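Local coordinates for putative uncharacterized protein (Chaetomium thermophilum, PDB 4XRI) that probably carries protein cargo into the nucleus as a HEAT-repeat import receptor of the importin-beta family and probably binds a small GTPase, at residues I453-N456 and T457-P461. The protein carries 2 engineered substitutions. Residues are numbered along the deposited sequence; the frame is centred on the assembly and turned at random.
Sequences IDPN and THLEP
Asp454, at the N-cap position of helix 455-472, offers its carbonyl O to the backbone amides of both Thr457 and His458. His458 N approaches it almost head-on, at 3.0 Å with an N-H...O angle of 170°, whereas Thr457 N lies above the carbonyl plane and makes the longer, more bent bond, 3.3 Å from Asp454 O. Leu459 N continues the winding at 3.1 Å from Pro455 O, and the helix has a wider, pi-type turn over residues 457-459. Among the side chains, the CD1 branch of Leu459 reaches back to rest 3.8 Å from Pro455 CB; with CG anti to the backbone N (chi1 -166°), the side chain runs back along the turn toward the proline. On another side of the turn, Ile453 CG2 meets His458 CB at 3.9 Å, the two side chains passing at a slant. Asp454 and Thr457 cross at about a right angle, with Asp454 OD2 3.7 Å from Thr457 OG1. Thr457 CG2 sits over the centre of one face of the His458 ring, 3.9 Å above its plane. In this HEAT-repeat array the start of helix 455-472 meets two neighbouring helices: Ile453 and His458 pack on Met420 of helix 409-425, while Leu459 touches His505 of helix 503-516 and Phe491 and Pro501 in loops.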
ATOM      1  N   ILE A 453      18.578 -23.358   9.925  1.00 75.58           N
ATOM      2  CA  ILE A 453      19.968 -23.129   9.554  1.00 74.74           C
ATOM      3  C   ILE A 453      20.857 -23.182  10.787  1.00 84.21           C
ATOM      4  O   ILE A 453      20.684 -22.391  11.714  1.00 86.23           O
ATOM      5  CB  ILE A 453      20.167 -21.763   8.863  1.00 64.79           C
ATOM      6  CG1 ILE A 453      19.001 -21.451   7.923  1.00 64.07           C
ATOM      7  CG2 ILE A 453      21.499 -21.725   8.128  1.00 56.44           C
ATOM      8  CD1 ILE A 453      19.071 -20.065   7.324  1.00 60.63           C
ATOM      9  N   ASP A 454      21.806 -24.111  10.805  1.00 77.12           N
ATOM     10  CA  ASP A 454      22.768 -24.151  11.897  1.00 80.76           C
ATOM     11  C   ASP A 454      23.982 -23.300  11.545  1.00 74.00           C
ATOM     12  O   ASP A 454      24.607 -23.502  10.503  1.00 73.25           O
ATOM     13  CB  ASP A 454      23.200 -25.582  12.216  1.00 85.27           C
ATOM     14  CG  ASP A 454      23.916 -25.684  13.551  1.00 86.68           C
ATOM     15  OD1 ASP A 454      23.248 -25.986  14.564  1.00 83.46           O
ATOM     16  OD2 ASP A 454      25.141 -25.451  13.590  1.00 91.41           O
ATOM     17  N   PRO A 455      24.308 -22.337  12.419  1.00 72.51           N
ATOM     18  CA  PRO A 455      25.415 -21.390  12.238  1.00 74.77           C
ATOM     19  C   PRO A 455      26.743 -22.080  11.959  1.00 76.94           C
ATOM     20  O   PRO A 455      27.386 -21.815  10.946  1.00 78.00           O
ATOM     21  CB  PRO A 455      25.461 -20.648  13.580  1.00 75.53           C
ATOM     22  CG  PRO A 455      24.083 -20.770  14.126  1.00 73.44           C
ATOM     23  CD  PRO A 455      23.592 -22.113  13.686  1.00 72.24           C
ATOM     24  N   ASN A 456      27.130 -22.976  12.856  1.00 74.92           N
ATOM     25  CA  ASN A 456      28.416 -23.653  12.786  1.00 78.39           C
ATOM     26  C   ASN A 456      28.673 -24.369  11.464  1.00 77.69           C
ATOM     27  O   ASN A 456      29.819 -24.508  11.036  1.00 79.44           O
ATOM     28  CB  ASN A 456      28.520 -24.651  13.933  1.00 85.83           C
ATOM     29  CG  ASN A 456      28.007 -24.082  15.240  1.00 83.42           C
ATOM     30  OD1 ASN A 456      27.120 -24.653  15.873  1.00 86.05           O
ATOM     31  ND2 ASN A 456      28.555 -22.943  15.643  1.00 78.57           N
ATOM     32  N   THR A 457      27.601 -24.807  10.813  1.00 77.32           N
ATOM     33  CA  THR A 457      27.727 -25.588   9.589  1.00 76.80           C
ATOM     34  C   THR A 457      27.547 -24.757   8.319  1.00 67.96           C
ATOM     35  O   THR A 457      28.373 -24.821   7.408  1.00 64.48           O
ATOM     36  CB  THR A 457      26.706 -26.744   9.563  1.00 78.48           C
ATOM     37  OG1 THR A 457      26.715 -27.423  10.825  1.00 83.74           O
ATOM     38  CG2 THR A 457      27.046 -27.729   8.456  1.00 80.08           C
ATOM     39  N   HIS A 458      26.472 -23.976   8.263  1.00 71.80           N
ATOM     40  CA  HIS A 458      26.062 -23.348   7.008  1.00 65.85           C
ATOM     41  C   HIS A 458      26.258 -21.834   6.927  1.00 67.35           C
ATOM     42  O   HIS A 458      26.326 -21.280   5.830  1.00 65.71           O
ATOM     43  CB  HIS A 458      24.589 -23.663   6.734  1.00 66.17           C
ATOM     44  CG  HIS A 458      24.317 -25.104   6.460  1.00 64.18           C
ATOM     45  ND1 HIS A 458      25.030 -25.839   5.527  1.00 66.56           N
ATOM     46  CD2 HIS A 458      23.405 -25.963   6.976  1.00 63.02           C
ATOM     47  CE1 HIS A 458      24.576 -27.070   5.492  1.00 68.08           C
ATOM     48  NE2 HIS A 458      23.581 -27.176   6.367  1.00 68.65           N
ATOM     49  N   LEU A 459      26.348 -21.171   8.076  1.00 68.72           N
ATOM     50  CA  LEU A 459      26.358 -19.708   8.127  1.00 62.78           C
ATOM     51  C   LEU A 459      27.494 -19.079   7.321  1.00 61.29           C
ATOM     52  O   LEU A 459      27.256 -18.209   6.486  1.00 55.78           O
ATOM     53  CB  LEU A 459      26.438 -19.229   9.578  1.00 68.48           C
ATOM     54  CG  LEU A 459      26.140 -17.759   9.881  1.00 73.15           C
ATOM     55  CD1 LEU A 459      25.424 -17.644  11.216  1.00 71.26           C
ATOM     56  CD2 LEU A 459      27.414 -16.930   9.895  1.00 81.09           C
ATOM     57  N   GLU A 460      28.723 -19.520   7.572  1.00 55.15           N
ATOM     58  CA  GLU A 460      29.886 -18.934   6.908  1.00 62.09           C
ATOM     59  C   GLU A 460      29.874 -19.142   5.387  1.00 65.69           C
ATOM     60  O   GLU A 460      30.101 -18.187   4.644  1.00 62.18           O
ATOM     61  CB  GLU A 460      31.185 -19.492   7.504  1.00 69.21           C
ATOM     62  CG  GLU A 460      32.442 -18.681   7.173  1.00 76.18           C
ATOM     63  CD  GLU A 460      32.999 -18.973   5.789  1.00 86.36           C
ATOM     64  OE1 GLU A 460      32.767 -20.086   5.270  1.00 89.84           O
ATOM     65  OE2 GLU A 460      33.670 -18.087   5.218  1.00 87.39           O
ATOM     66  N   PRO A 461      29.624 -20.384   4.908  1.00 68.36           N
ATOM     67  CA  PRO A 461      29.571 -20.519   3.447  1.00 57.93           C
ATOM     68  C   PRO A 461      28.439 -19.711   2.826  1.00 55.10           C
ATOM     69  O   PRO A 461      28.620 -19.116   1.764  1.00 55.66           O
ATOM     70  CB  PRO A 461      29.339 -22.022   3.240  1.00 56.93           C
ATOM     71  CG  PRO A 461      29.868 -22.654   4.471  1.00 59.78           C
ATOM     72  CD  PRO A 461      29.528 -21.699   5.568  1.00 59.98           C
TER